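Side-chain contacts in 432aa long hypothetical deoxyribodipyrimidine photolyase (Sulfolobus tokodaii, PDB 2E0I), which probably uses light to repair ultraviolet-induced pyrimidine dimers in DNA, carrying two FAD molecules, one of them proposed as a light-harvesting cofactor: residues 390-393 with 394-397; 410-414 with 415-419; 305-308 with 309-313; 315-319 with 320-324; 49-52 with 53-57. One frame throughout, in Å; residues are numbered along the deposited sequence.

How the contacts relate
Contact 5 comes first in the chain, in helix 48-66 of the N-terminal domain, which carries a parallel sheet and one of the two FAD molecules. The other four lie in the helical FAD-binding domain. Contact 3 closes the loop between helices 292-304 and 309-322, beside the other FAD. Contact 4 lies further along the second of these helices. Contacts 1 and 2 form at the starts of helices 393-396 and 414-427. All five are in series, and none nest or cross. Contacts 2 and 4 touch through Arg417 and Val322, tying two helices together. Gly305 of contact 3 packs on Phe49 of contact 5, joining the two domains.

Contact 1 (390-393 with 394-397); sequences DVPP and SIIH
Ile395 turns back over Val391 and Pro392, the two residues that precede its helix. Its CB lies 3.6 Å from Val391 CG1. The branch methyl CG2 is the same distance from that atom, and the two side chains cross at about a right angle. CG1 stands anti to the carbonyl carbon (chi1 -62°), which sends the longer arm to the proline ring. There Ile395 CG1 comes to 3.7 Å from Pro392 CG. The chain stays extended at its end, and Ile395 CD1 rests 3.4 Å from Pro392 CG.

Val391 also meets Ile396. Its CG1 is 3.8 Å from Ile396 CG1, so this one methyl touches both isoleucines. Beneath these side chains the helix begins. Ile396 N gives a straight hydrogen bond to Pro392 O (3.2 Å, 168° at the hydrogen), in the carbonyl plane. Ile395 N adds a weak one to the same oxygen. His397 N bonds to Pro393 O at 2.9 Å, and its ring is held from outside by Gln371 and Pro376. Lys382 binds Val391 O.

Pro392 is the N-cap, and Pro393 opens the first turn, where a proline needs no N-H to give. Val391 before the cap packs on Ile396, four residues after the cap. This is a hydrophobic staple, here starting the short helix 393-396 of the FAD-binding domain.

Contact 2 (410-414 with 415-419); sequences PIVNW and LERVN
Leu415 lies over the indole of Trp414. The tryptophan takes an uncommon place for a helix, with CG between the backbone N and the carbonyl carbon (chi1 76°). This folds the ring back beneath the start of the next residue, with Leu415 N over one face. Leu415 has CG anti to its own N (chi1 -156°), and this carries CD2 across the six-membered ring. The result is a CH-pi contact, with Leu415 CD2 3.9 Å from the centroid of that Trp414 ring and 22° off the normal. Val418 comes from another direction. Its CG2 is near the ring plane, 3.6 Å from Trp414 CE3 at the edge. The indole thus meets one neighbour at its face and one at its rim. Outside the segments it also meets the ring of Trp368.

The setting is the N terminus of helix 414-427, the last helix of the FAD-binding domain. Asn413 is the N-cap residue. Its backbone O accepts Arg417 N at 3.3 Å, and Trp414 O accepts Val418 N at 2.8 Å, both bonds nearly linear. Tyr291 OH is hydrogen-bonded to both Val412 O and Trp414 N, so it holds the chain just ahead of the helix.

Arg417 bends at chi2 and chi3. Its aliphatic part crosses Val412 at about a right angle, with Arg417 CG 4.1 Å from Val412 CB. Beyond the bends the guanidinium leaves this turn for a salt bridge with Glu275.

Contact 3 (305-308 with 309-313); sequences GYIN and GRVRM. With FAD (flavin-adenine dinucleotide), chain E.
Asn308 holds CG between its backbone N and carbonyl carbon (chi1 82°), and a nearly flat second torsion then turns OD1 to Val311 N. That hydrogen bond is 2.9 Å long from Val311 N to Asn308 OD1 and almost linear at 176°. The donor sits somewhat off the carbonyl plane. This is a classical asparagine N-cap, and Asn308 O also takes Arg312 N into the first turn.

Arg312 is bent at chi2 and chi3, which folds its chain over Ile307, with Arg312 CD 3.6 Å from Ile307 CG1. Its NH1 then bonds to Ile307 O at 2.7 Å. The bond lies in the guanidinium plane and in the carbonyl plane. One face of the guanidinium carries the ribityl O2' of FAD, 3.3 Å above the plane. The other terminal nitrogen, NH2, makes a salt bridge with Asp340. Arg312 NH2 is also 3.3 Å from FAD C4X, so its charge could influence the flavin electronically.

Tyr306 stands nearly perpendicular to the guanidinium. Its OH donates to the phosphate oxygen O2P of FAD at 2.9 Å.

The loop joins helix 292-304 to helix 309-322. Tyr306 and Ile307 pack back on Met300 of the first helix, and Gly305 is backbone-bonded to Val339. Arg310 of the second helix makes a salt bridge with Asp206 and a hydrogen bond to Gln370.

Contact 4 (315-319 with 320-324); sequences VAFFL and VKVLF
Phe318 O links to Leu323, five residues on, near the C-terminal end of helix 309-322. The helix widens here into a pi-type turn at 320-322. Among the backbone bonds, Leu323 N donates to Phe318 O at 2.9 Å, while Val322 N makes only a weak bond to the same oxygen. Just before it the spacing is that of an ordinary alpha helix. Lys321 N donates to Phe317 O, and Val320 N to Ala316 O.

The aromatic contacts centre on Phe318. Its CG is anti to the backbone N (chi1 -166°), which lays the ring alongside the wide turn. Val322 CG1 sits over one face in a CH-pi contact, 4.0 Å from the ring centroid of Phe318. Leu323 approaches the same ring obliquely, its CG 3.5 Å from Phe318 CE2. Tyr291 meets this ring edge-to-face.

The remaining contacts are mainly apolar. Phe317 CE2 touches Val322 CG2 at 3.8 Å, so that valine uses one methyl for each phenylalanine. The extended Lys321 crosses the Phe317 ring with its methylenes. Its ammonium goes on to Ser355 and Arg363 O, with a cation-pi contact to Phe362. Ala316 touches the FAD of this domain, and Val322 packs on Trp414 and Val418 of helix 414-427. Leu319 and Leu323 cross at about a right angle, and their CD1 methyls are 4.2 Å apart.

Contact 5 (49-52 with 53-57); sequences FAVS and FMINS. With FAD (flavin-adenine dinucleotide), chain F.
Val51 and Ile55 lie side by side on helix 48-66, pointing the same way, with Val51 CG1 4.0 Å from Ile55 CG1. The other methyl of Val51 goes to the cofactor. Val51 CG2 is 3.6 Å from the flavin methyl C7M of FAD. Met54, in the next turn of the helix, approaches the ring system itself. Its chain is extended through chi1 and chi2, which brings SD above the central ring, 3.7 Å from both C9A and N10 of FAD. A bend at chi3 (85°) then sets Met54 CE 3.8 Å from FAD N5. This is a Met-aromatic contact with the isoalloxazine.

The helix backbone sets the spacing of these two residues. Phe53 N donates to Phe49 O, Met54 N to Ala50 O at 3.0 Å, and Asn56 N to Ser52 O at 2.8 Å. Phe53 O takes two bonds, from Ser57 N and from Ser57 OG at 2.7 Å, and they reach it from opposite faces of its plane.

Further out, polar side chains fix the helix to its surroundings. Ser52 OG is bonded to Ile180 O, and also to Glu48 O one turn back in its own helix. Asn56 is bonded to Glu181 and Lys178, and Ser57 OG to Gly188 N. Phe53 meets His219 edge-to-face.

Val51 and Met54 thus give this FAD an apolar, polarisable wall, while Asn43, Asp98 and Tyr341 are among its hydrogen-bonding partners. The contact of these two side chains with the flavin is van der Waals and dispersive in kind.

Contact 1 (390-393 with 394-397)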
# COMPACT_ATOMS: atom_id res chain seq x y z
N ASP A 390 -10.67 9.81 29.68
CA ASP A 390 -11.75 10.45 30.44
C ASP A 390 -11.73 11.97 30.46
O ASP A 390 -12.61 12.59 31.03
CB ASP A 390 -11.76 9.92 31.87
CG ASP A 390 -11.92 8.41 31.92
OD1 ASP A 390 -10.94 7.69 31.62
OD2 ASP A 390 -13.03 7.93 32.25
N VAL A 391 -10.72 12.56 29.82
CA VAL A 391 -10.63 14.01 29.75
C VAL A 391 -11.73 14.48 28.80
O VAL A 391 -11.89 13.93 27.71
CB VAL A 391 -9.26 14.45 29.21
CG1 VAL A 391 -9.16 15.97 29.21
CG2 VAL A 391 -8.15 13.85 30.04
N PRO A 392 -12.52 15.48 29.20
CA PRO A 392 -13.58 15.95 28.29
C PRO A 392 -12.98 16.58 27.04
O PRO A 392 -11.96 17.27 27.11
CB PRO A 392 -14.35 16.94 29.16
CG PRO A 392 -13.28 17.50 30.05
CD PRO A 392 -12.51 16.26 30.45
N PRO A 393 -13.62 16.35 25.88
CA PRO A 393 -13.18 16.87 24.59
C PRO A 393 -12.69 18.31 24.62
O PRO A 393 -11.60 18.61 24.15
CB PRO A 393 -14.41 16.68 23.69
CG PRO A 393 -15.54 16.62 24.65
CD PRO A 393 -14.98 15.80 25.77
N SER A 394 -13.51 19.19 25.18
CA SER A 394 -13.16 20.60 25.28
C SER A 394 -11.70 20.81 25.70
O SER A 394 -10.97 21.58 25.08
CB SER A 394 -14.09 21.28 26.28
OG SER A 394 -13.75 22.64 26.46
N ILE A 395 -11.30 20.11 26.75
CA ILE A 395 -9.94 20.20 27.26
C ILE A 395 -8.94 19.58 26.29
O ILE A 395 -7.93 20.20 25.96
CB ILE A 395 -9.82 19.50 28.63
CG1 ILE A 395 -10.74 20.20 29.63
CG2 ILE A 395 -8.37 19.48 29.10
CD1 ILE A 395 -10.76 19.57 31.01
N ILE A 396 -9.22 18.37 25.83
CA ILE A 396 -8.34 17.67 24.89
C ILE A 396 -7.96 18.56 23.71
O ILE A 396 -6.81 18.56 23.28
CB ILE A 396 -9.00 16.38 24.37
CG1 ILE A 396 -9.07 15.34 25.49
CG2 ILE A 396 -8.21 15.82 23.20
CD1 ILE A 396 -9.76 14.07 25.09
N HIS A 397 -8.92 19.33 23.20
CA HIS A 397 -8.67 20.22 22.07
C HIS A 397 -7.84 21.44 22.46
O HIS A 397 -7.52 22.28 21.61
CB HIS A 397 -9.99 20.70 21.46
CG HIS A 397 -10.77 19.61 20.81
ND1 HIS A 397 -10.21 18.71 19.94
CD2 HIS A 397 -12.08 19.28 20.90
CE1 HIS A 397 -11.14 17.87 19.52
NE2 HIS A 397 -12.29 18.19 20.09

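Contact 2 (410-414 with 415-419)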
# COMPACT_ATOMS: atom_id res chain seq x y z
N PRO A 410 2.85 18.97 24.58
CA PRO A 410 3.49 19.17 23.28
C PRO A 410 5.01 19.17 23.33
O PRO A 410 5.61 19.92 24.08
CB PRO A 410 2.90 20.50 22.80
CG PRO A 410 2.19 21.08 24.02
CD PRO A 410 1.70 19.87 24.74
N ILE A 411 5.64 18.30 22.54
CA ILE A 411 7.10 18.21 22.51
C ILE A 411 7.76 19.31 21.69
O ILE A 411 8.98 19.34 21.58
CB ILE A 411 7.60 16.85 21.98
CG1 ILE A 411 7.16 16.67 20.52
CG2 ILE A 411 7.07 15.73 22.86
CD1 ILE A 411 7.88 15.55 19.79
N VAL A 412 6.96 20.20 21.11
CA VAL A 412 7.44 21.32 20.30
C VAL A 412 6.25 22.20 19.95
O VAL A 412 5.11 21.76 20.04
CB VAL A 412 8.08 20.87 18.95
CG1 VAL A 412 9.47 20.31 19.15
CG2 VAL A 412 7.20 19.83 18.30
N ASN A 413 6.52 23.45 19.56
CA ASN A 413 5.46 24.35 19.14
C ASN A 413 5.45 24.23 17.62
O ASN A 413 6.40 24.67 16.96
CB ASN A 413 5.76 25.81 19.51
CG ASN A 413 4.83 26.81 18.79
OD1 ASN A 413 5.18 27.98 18.58
ND2 ASN A 413 3.63 26.34 18.43
N TRP A 414 4.39 23.66 17.06
CA TRP A 414 4.33 23.47 15.62
C TRP A 414 4.51 24.75 14.80
O TRP A 414 5.22 24.75 13.81
CB TRP A 414 3.00 22.81 15.24
CG TRP A 414 1.85 23.74 15.29
CD1 TRP A 414 1.17 24.15 16.40
CD2 TRP A 414 1.26 24.43 14.18
NE1 TRP A 414 0.20 25.06 16.05
CE2 TRP A 414 0.24 25.25 14.70
CE3 TRP A 414 1.51 24.44 12.80
CZ2 TRP A 414 -0.55 26.07 13.88
CZ3 TRP A 414 0.73 25.25 11.99
CH2 TRP A 414 -0.28 26.06 12.54
N LEU A 415 3.88 25.84 15.22
CA LEU A 415 3.97 27.09 14.48
C LEU A 415 5.40 27.58 14.23
O LEU A 415 5.76 27.87 13.10
CB LEU A 415 3.14 28.17 15.17
CG LEU A 415 2.64 29.33 14.29
CD1 LEU A 415 3.80 30.24 13.93
CD2 LEU A 415 1.98 28.79 13.03
N GLU A 416 6.20 27.66 15.29
CA GLU A 416 7.59 28.11 15.13
C GLU A 416 8.36 27.16 14.23
O GLU A 416 9.10 27.59 13.33
CB GLU A 416 8.30 28.16 16.48
CG GLU A 416 7.69 29.10 17.50
CD GLU A 416 8.39 29.00 18.86
OE1 GLU A 416 8.44 27.88 19.43
OE2 GLU A 416 8.88 30.03 19.37
N ARG A 417 8.20 25.86 14.47
CA ARG A 417 8.87 24.83 13.69
C ARG A 417 8.52 24.94 12.20
O ARG A 417 9.40 25.04 11.36
CB ARG A 417 8.48 23.44 14.19
CG ARG A 417 8.74 23.16 15.67
CD ARG A 417 10.21 23.00 15.99
NE ARG A 417 10.84 21.97 15.17
CZ ARG A 417 11.94 21.31 15.52
NH1 ARG A 417 12.53 21.56 16.68
NH2 ARG A 417 12.46 20.40 14.70
N VAL A 418 7.22 24.90 11.89
CA VAL A 418 6.77 24.98 10.50
C VAL A 418 7.37 26.16 9.77
O VAL A 418 7.71 26.06 8.60
CB VAL A 418 5.23 25.08 10.40
CG1 VAL A 418 4.82 25.14 8.94
CG2 VAL A 418 4.57 23.88 11.05
N ASN A 419 7.50 27.29 10.47
CA ASN A 419 8.09 28.48 9.86
C ASN A 419 9.56 28.26 9.57
O ASN A 419 10.05 28.63 8.51
CB ASN A 419 7.92 29.69 10.77
CG ASN A 419 6.50 30.21 10.80
OD1 ASN A 419 5.91 30.49 9.76
ND2 ASN A 419 5.93 30.32 11.99

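Contact 3 (305-308 with 309-313)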
# COMPACT_ATOMS: atom_id res chain seq x y z
N GLY A 305 -2.27 -1.37 12.01
CA GLY A 305 -1.64 -1.41 10.71
C GLY A 305 -2.44 -0.64 9.67
O GLY A 305 -2.23 -0.78 8.46
N TYR A 306 -3.36 0.20 10.15
CA TYR A 306 -4.22 0.99 9.29
C TYR A 306 -4.63 2.32 9.94
O TYR A 306 -4.70 2.43 11.15
CB TYR A 306 -5.48 0.18 8.94
CG TYR A 306 -6.54 0.98 8.21
CD1 TYR A 306 -6.57 1.03 6.82
CD2 TYR A 306 -7.44 1.77 8.92
CE1 TYR A 306 -7.48 1.86 6.14
CE2 TYR A 306 -8.35 2.61 8.26
CZ TYR A 306 -8.36 2.65 6.88
OH TYR A 306 -9.22 3.52 6.25
N ILE A 307 -4.88 3.32 9.10
CA ILE A 307 -5.37 4.64 9.51
C ILE A 307 -5.90 5.28 8.24
O ILE A 307 -5.33 5.08 7.17
CB ILE A 307 -4.27 5.56 10.11
CG1 ILE A 307 -2.99 5.49 9.29
CG2 ILE A 307 -4.03 5.19 11.55
CD1 ILE A 307 -1.91 6.44 9.77
N ASN A 308 -6.99 6.03 8.33
CA ASN A 308 -7.55 6.64 7.12
C ASN A 308 -6.64 7.72 6.54
O ASN A 308 -5.72 8.21 7.19
CB ASN A 308 -8.96 7.18 7.39
CG ASN A 308 -8.97 8.56 8.05
OD1 ASN A 308 -7.95 9.07 8.53
ND2 ASN A 308 -10.15 9.16 8.08
N GLY A 309 -6.91 8.09 5.29
CA GLY A 309 -6.09 9.08 4.61
C GLY A 309 -5.92 10.41 5.29
O GLY A 309 -4.90 11.07 5.14
N ARG A 310 -6.92 10.82 6.06
CA ARG A 310 -6.84 12.08 6.74
C ARG A 310 -5.78 12.05 7.82
O ARG A 310 -4.91 12.91 7.87
CB ARG A 310 -8.17 12.43 7.38
CG ARG A 310 -8.21 13.88 7.76
CD ARG A 310 -8.11 14.65 6.49
NE ARG A 310 -7.88 16.06 6.68
CZ ARG A 310 -8.05 16.95 5.71
NH1 ARG A 310 -8.46 16.54 4.52
NH2 ARG A 310 -7.81 18.23 5.93
N VAL A 311 -5.87 11.05 8.69
CA VAL A 311 -4.91 10.91 9.78
C VAL A 311 -3.54 10.62 9.21
O VAL A 311 -2.53 11.13 9.69
CB VAL A 311 -5.33 9.78 10.74
CG1 VAL A 311 -4.21 9.45 11.71
CG2 VAL A 311 -6.57 10.19 11.51
N ARG A 312 -3.52 9.81 8.16
CA ARG A 312 -2.28 9.44 7.49
C ARG A 312 -1.46 10.67 7.12
O ARG A 312 -0.28 10.74 7.45
CB ARG A 312 -2.60 8.66 6.22
CG ARG A 312 -1.87 7.35 6.08
CD ARG A 312 -2.86 6.23 5.80
NE ARG A 312 -2.31 5.21 4.91
CZ ARG A 312 -2.88 4.04 4.66
NH1 ARG A 312 -4.04 3.71 5.23
NH2 ARG A 312 -2.29 3.18 3.83
N MET A 313 -2.06 11.65 6.46
CA MET A 313 -1.29 12.82 6.09
C MET A 313 -1.03 13.81 7.22
O MET A 313 -0.05 14.56 7.17
CB MET A 313 -1.91 13.53 4.88
CG MET A 313 -3.18 14.28 5.12
SD MET A 313 -3.68 15.10 3.56
CE MET A 313 -4.36 13.63 2.62
PA FAD E . -10.86 5.23 1.52
O1A FAD E . -12.04 4.43 1.92
O2A FAD E . -10.87 6.70 1.31
O5B FAD E . -10.90 4.77 -0.03
C5B FAD E . -10.36 5.58 -1.07
C4B FAD E . -9.57 4.71 -2.05
O4B FAD E . -8.99 5.50 -3.10
C3B FAD E . -8.41 4.03 -1.31
O3B FAD E . -8.83 2.72 -0.91
C2B FAD E . -7.40 3.89 -2.44
O2B FAD E . -7.80 2.84 -3.32
C1B FAD E . -7.57 5.24 -3.13
N9A FAD E . -6.87 6.33 -2.40
C8A FAD E . -7.40 7.17 -1.52
N7A FAD E . -6.48 8.06 -1.15
C5A FAD E . -5.35 7.78 -1.79
C6A FAD E . -4.08 8.33 -1.82
N6A FAD E . -3.78 9.41 -1.10
N1A FAD E . -3.14 7.77 -2.60
C2A FAD E . -3.41 6.70 -3.34
N3A FAD E . -4.61 6.16 -3.34
C4A FAD E . -5.60 6.67 -2.59
N1 FAD E . -2.30 3.70 0.37
C2 FAD E . -1.87 2.39 0.13
O2 FAD E . -2.63 1.57 -0.39
N3 FAD E . -0.59 1.99 0.54
C4 FAD E . 0.24 2.91 1.19
O4 FAD E . 1.38 2.57 1.49
C4X FAD E . -0.20 4.20 1.44
N5 FAD E . 0.62 5.07 2.17
C5X FAD E . 0.20 6.39 2.42
C6 FAD E . 1.03 7.24 3.13
C7 FAD E . 0.65 8.56 3.36
C7M FAD E . 1.60 9.49 4.12
C8 FAD E . -0.58 9.02 2.87
C8M FAD E . -1.02 10.47 3.07
C9 FAD E . -1.40 8.15 2.15
C9A FAD E . -1.02 6.84 1.92
N10 FAD E . -1.84 5.96 1.18
C10 FAD E . -1.46 4.61 1.03
C1' FAD E . -3.12 6.44 0.59
C2' FAD E . -4.39 6.32 1.43
O2' FAD E . -4.21 6.92 2.72
C3' FAD E . -4.85 4.86 1.60
O3' FAD E . -4.98 4.26 0.31
C4' FAD E . -6.20 4.78 2.31
O4' FAD E . -6.12 5.42 3.59
C5' FAD E . -6.63 3.33 2.50
O5' FAD E . -7.85 3.24 3.25
P FAD E . -9.28 3.12 2.53
O1P FAD E . -9.20 2.03 1.53
O2P FAD E . -10.30 3.01 3.60
O3P FAD E . -9.43 4.53 1.76

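Contact 4 (315-319 with 320-324)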
# COMPACT_ATOMS: atom_id res chain seq x y z
N VAL A 315 -0.31 12.93 10.19
CA VAL A 315 0.80 12.29 10.86
C VAL A 315 2.09 12.50 10.05
O VAL A 315 3.14 12.81 10.59
CB VAL A 315 0.48 10.79 11.05
CG1 VAL A 315 1.70 9.92 10.79
CG2 VAL A 315 -0.05 10.57 12.46
N ALA A 316 1.98 12.33 8.74
CA ALA A 316 3.13 12.49 7.86
C ALA A 316 3.57 13.96 7.86
O ALA A 316 4.77 14.25 7.86
CB ALA A 316 2.76 12.04 6.45
N PHE A 317 2.61 14.87 7.86
CA PHE A 317 2.90 16.29 7.87
C PHE A 317 3.73 16.62 9.11
O PHE A 317 4.80 17.21 9.02
CB PHE A 317 1.59 17.09 7.90
CG PHE A 317 1.76 18.54 8.28
CD1 PHE A 317 2.24 19.48 7.35
CD2 PHE A 317 1.47 18.98 9.57
CE1 PHE A 317 2.41 20.83 7.71
CE2 PHE A 317 1.64 20.33 9.94
CZ PHE A 317 2.11 21.25 9.00
N PHE A 318 3.21 16.23 10.27
CA PHE A 318 3.84 16.48 11.55
C PHE A 318 5.29 16.01 11.64
O PHE A 318 6.15 16.69 12.21
CB PHE A 318 3.02 15.82 12.66
CG PHE A 318 3.39 16.29 14.04
CD1 PHE A 318 2.82 17.45 14.55
CD2 PHE A 318 4.31 15.59 14.81
CE1 PHE A 318 3.17 17.90 15.81
CE2 PHE A 318 4.67 16.04 16.07
CZ PHE A 318 4.10 17.19 16.57
N LEU A 319 5.58 14.84 11.08
CA LEU A 319 6.94 14.33 11.15
C LEU A 319 7.89 15.13 10.26
O LEU A 319 9.03 15.40 10.65
CB LEU A 319 7.00 12.86 10.75
CG LEU A 319 8.41 12.27 10.68
CD1 LEU A 319 8.97 12.15 12.09
CD2 LEU A 319 8.38 10.91 9.99
N VAL A 320 7.43 15.51 9.09
CA VAL A 320 8.31 16.21 8.18
C VAL A 320 8.40 17.71 8.38
O VAL A 320 9.49 18.26 8.54
CB VAL A 320 7.90 15.93 6.72
CG1 VAL A 320 8.87 16.61 5.78
CG2 VAL A 320 7.88 14.42 6.47
N LYS A 321 7.25 18.38 8.38
CA LYS A 321 7.22 19.83 8.52
C LYS A 321 7.14 20.41 9.92
O LYS A 321 7.08 21.62 10.08
CB LYS A 321 6.09 20.39 7.65
CG LYS A 321 6.40 20.22 6.17
CD LYS A 321 5.30 20.73 5.27
CE LYS A 321 5.69 20.55 3.80
NZ LYS A 321 4.59 20.95 2.87
N VAL A 322 7.16 19.56 10.94
CA VAL A 322 7.11 20.07 12.30
C VAL A 322 8.26 19.52 13.12
O VAL A 322 8.93 20.27 13.81
CB VAL A 322 5.75 19.74 12.98
CG1 VAL A 322 5.78 20.10 14.45
CG2 VAL A 322 4.63 20.52 12.30
N LEU A 323 8.51 18.22 13.05
CA LEU A 323 9.61 17.63 13.81
C LEU A 323 10.86 17.68 12.95
O LEU A 323 11.95 17.29 13.38
CB LEU A 323 9.29 16.18 14.21
CG LEU A 323 8.08 15.94 15.11
CD1 LEU A 323 7.93 14.47 15.38
CD2 LEU A 323 8.24 16.69 16.42
N PHE A 324 10.68 18.16 11.72
CA PHE A 324 11.75 18.29 10.74
C PHE A 324 12.61 17.02 10.58
O PHE A 324 13.85 17.05 10.69
CB PHE A 324 12.60 19.51 11.10
CG PHE A 324 13.45 20.03 9.97
CD1 PHE A 324 12.98 20.04 8.67
CD2 PHE A 324 14.73 20.53 10.23
CE1 PHE A 324 13.76 20.54 7.63
CE2 PHE A 324 15.53 21.04 9.19
CZ PHE A 324 15.04 21.04 7.89

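Contact 5 (49-52 with 53-57)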
# COMPACT_ATOMS: atom_id res chain seq x y z
N PHE A 49 1.98 -6.95 9.57
CA PHE A 49 0.55 -6.94 9.28
C PHE A 49 0.28 -7.24 7.81
O PHE A 49 -0.58 -8.05 7.49
CB PHE A 49 -0.06 -5.58 9.64
CG PHE A 49 -0.16 -5.33 11.12
CD1 PHE A 49 -0.72 -6.26 11.97
CD2 PHE A 49 0.28 -4.11 11.65
CE1 PHE A 49 -0.85 -6.00 13.33
CE2 PHE A 49 0.15 -3.84 13.02
CZ PHE A 49 -0.41 -4.78 13.86
N ALA A 50 1.02 -6.58 6.92
CA ALA A 50 0.85 -6.80 5.48
C ALA A 50 1.09 -8.27 5.12
O ALA A 50 0.35 -8.85 4.33
CB ALA A 50 1.82 -5.94 4.71
N VAL A 51 2.12 -8.85 5.71
CA VAL A 51 2.47 -10.24 5.45
C VAL A 51 1.36 -11.19 5.87
O VAL A 51 1.02 -12.13 5.13
CB VAL A 51 3.79 -10.59 6.15
CG1 VAL A 51 4.10 -12.06 5.98
CG2 VAL A 51 4.91 -9.78 5.53
N SER A 52 0.78 -10.97 7.04
CA SER A 52 -0.29 -11.84 7.52
C SER A 52 -1.47 -11.78 6.56
O SER A 52 -2.08 -12.80 6.23
CB SER A 52 -0.74 -11.40 8.90
OG SER A 52 0.34 -11.47 9.79
N PHE A 53 -1.80 -10.56 6.13
CA PHE A 53 -2.89 -10.35 5.20
C PHE A 53 -2.63 -11.11 3.91
O PHE A 53 -3.54 -11.74 3.35
CB PHE A 53 -3.04 -8.87 4.91
CG PHE A 53 -4.26 -8.54 4.10
CD1 PHE A 53 -4.31 -8.82 2.75
CD2 PHE A 53 -5.36 -7.93 4.70
CE1 PHE A 53 -5.43 -8.50 2.01
CE2 PHE A 53 -6.48 -7.60 3.95
CZ PHE A 53 -6.52 -7.89 2.61
N MET A 54 -1.40 -11.05 3.42
CA MET A 54 -1.03 -11.75 2.20
C MET A 54 -1.15 -13.27 2.40
O MET A 54 -1.76 -13.97 1.59
CB MET A 54 0.38 -11.36 1.81
CG MET A 54 0.88 -11.98 0.55
SD MET A 54 2.60 -11.52 0.31
CE MET A 54 3.40 -12.79 1.29
N ILE A 55 -0.57 -13.78 3.48
CA ILE A 55 -0.65 -15.21 3.78
C ILE A 55 -2.13 -15.64 3.88
O ILE A 55 -2.55 -16.64 3.30
CB ILE A 55 0.04 -15.53 5.13
CG1 ILE A 55 1.44 -14.91 5.19
CG2 ILE A 55 0.14 -17.04 5.31
CD1 ILE A 55 2.45 -15.58 4.29
N ASN A 56 -2.93 -14.89 4.63
CA ASN A 56 -4.34 -15.25 4.74
C ASN A 56 -5.00 -15.25 3.35
O ASN A 56 -5.78 -16.15 3.02
CB ASN A 56 -5.09 -14.28 5.66
CG ASN A 56 -4.82 -14.56 7.12
OD1 ASN A 56 -4.66 -15.71 7.52
ND2 ASN A 56 -4.80 -13.51 7.94
N SER A 57 -4.69 -14.24 2.54
CA SER A 57 -5.25 -14.17 1.21
C SER A 57 -4.75 -15.34 0.38
O SER A 57 -5.47 -15.87 -0.45
CB SER A 57 -4.87 -12.85 0.55
OG SER A 57 -5.35 -11.77 1.33
PA FAD F . 8.29 -5.45 -1.74
O1A FAD F . 7.80 -4.12 -1.29
O2A FAD F . 8.27 -6.68 -0.92
O5B FAD F . 9.86 -5.11 -1.58
C5B FAD F . 10.85 -5.97 -2.16
C4B FAD F . 12.26 -5.40 -2.00
O4B FAD F . 12.19 -3.97 -2.15
C3B FAD F . 12.82 -5.64 -0.60
O3B FAD F . 14.25 -5.59 -0.63
C2B FAD F . 12.26 -4.43 0.15
O2B FAD F . 13.06 -4.17 1.30
C1B FAD F . 12.53 -3.35 -0.90
N9A FAD F . 11.72 -2.13 -0.66
C8A FAD F . 10.40 -2.09 -0.48
N7A FAD F . 9.99 -0.83 -0.33
C5A FAD F . 11.07 -0.06 -0.42
C6A FAD F . 11.28 1.32 -0.37
N6A FAD F . 10.26 2.15 -0.16
N1A FAD F . 12.52 1.79 -0.52
C2A FAD F . 13.55 0.98 -0.70
N3A FAD F . 13.38 -0.33 -0.75
C4A FAD F . 12.17 -0.88 -0.62
N1 FAD F . 5.34 -11.45 -3.49
C2 FAD F . 5.90 -12.69 -3.84
O2 FAD F . 5.78 -13.11 -4.99
N3 FAD F . 6.63 -13.41 -2.89
C4 FAD F . 6.81 -12.90 -1.60
O4 FAD F . 7.45 -13.55 -0.77
C4X FAD F . 6.27 -11.66 -1.26
N5 FAD F . 6.51 -11.11 0.00
C5X FAD F . 5.99 -9.86 0.34
C6 FAD F . 6.31 -9.28 1.57
C7 FAD F . 5.88 -7.99 1.87
C7M FAD F . 6.25 -7.38 3.23
C8 FAD F . 5.12 -7.28 0.95
C8M FAD F . 4.63 -5.87 1.25
C9 FAD F . 4.80 -7.86 -0.28
C9A FAD F . 5.23 -9.15 -0.59
N10 FAD F . 4.96 -9.72 -1.84
C10 FAD F . 5.54 -10.94 -2.20
C1' FAD F . 4.12 -9.01 -2.83
C2' FAD F . 4.90 -7.96 -3.63
O2' FAD F . 4.25 -6.69 -3.53
C3' FAD F . 5.01 -8.38 -5.10
O3' FAD F . 5.77 -9.59 -5.19
C4' FAD F . 5.69 -7.29 -5.93
O4' FAD F . 5.58 -7.62 -7.32
C5' FAD F . 7.17 -7.15 -5.55
O5' FAD F . 7.62 -5.80 -5.67
P FAD F . 7.56 -4.82 -4.40
O1P FAD F . 8.31 -3.59 -4.77
O2P FAD F . 6.17 -4.68 -3.93
O3P FAD F . 8.44 -5.64 -3.33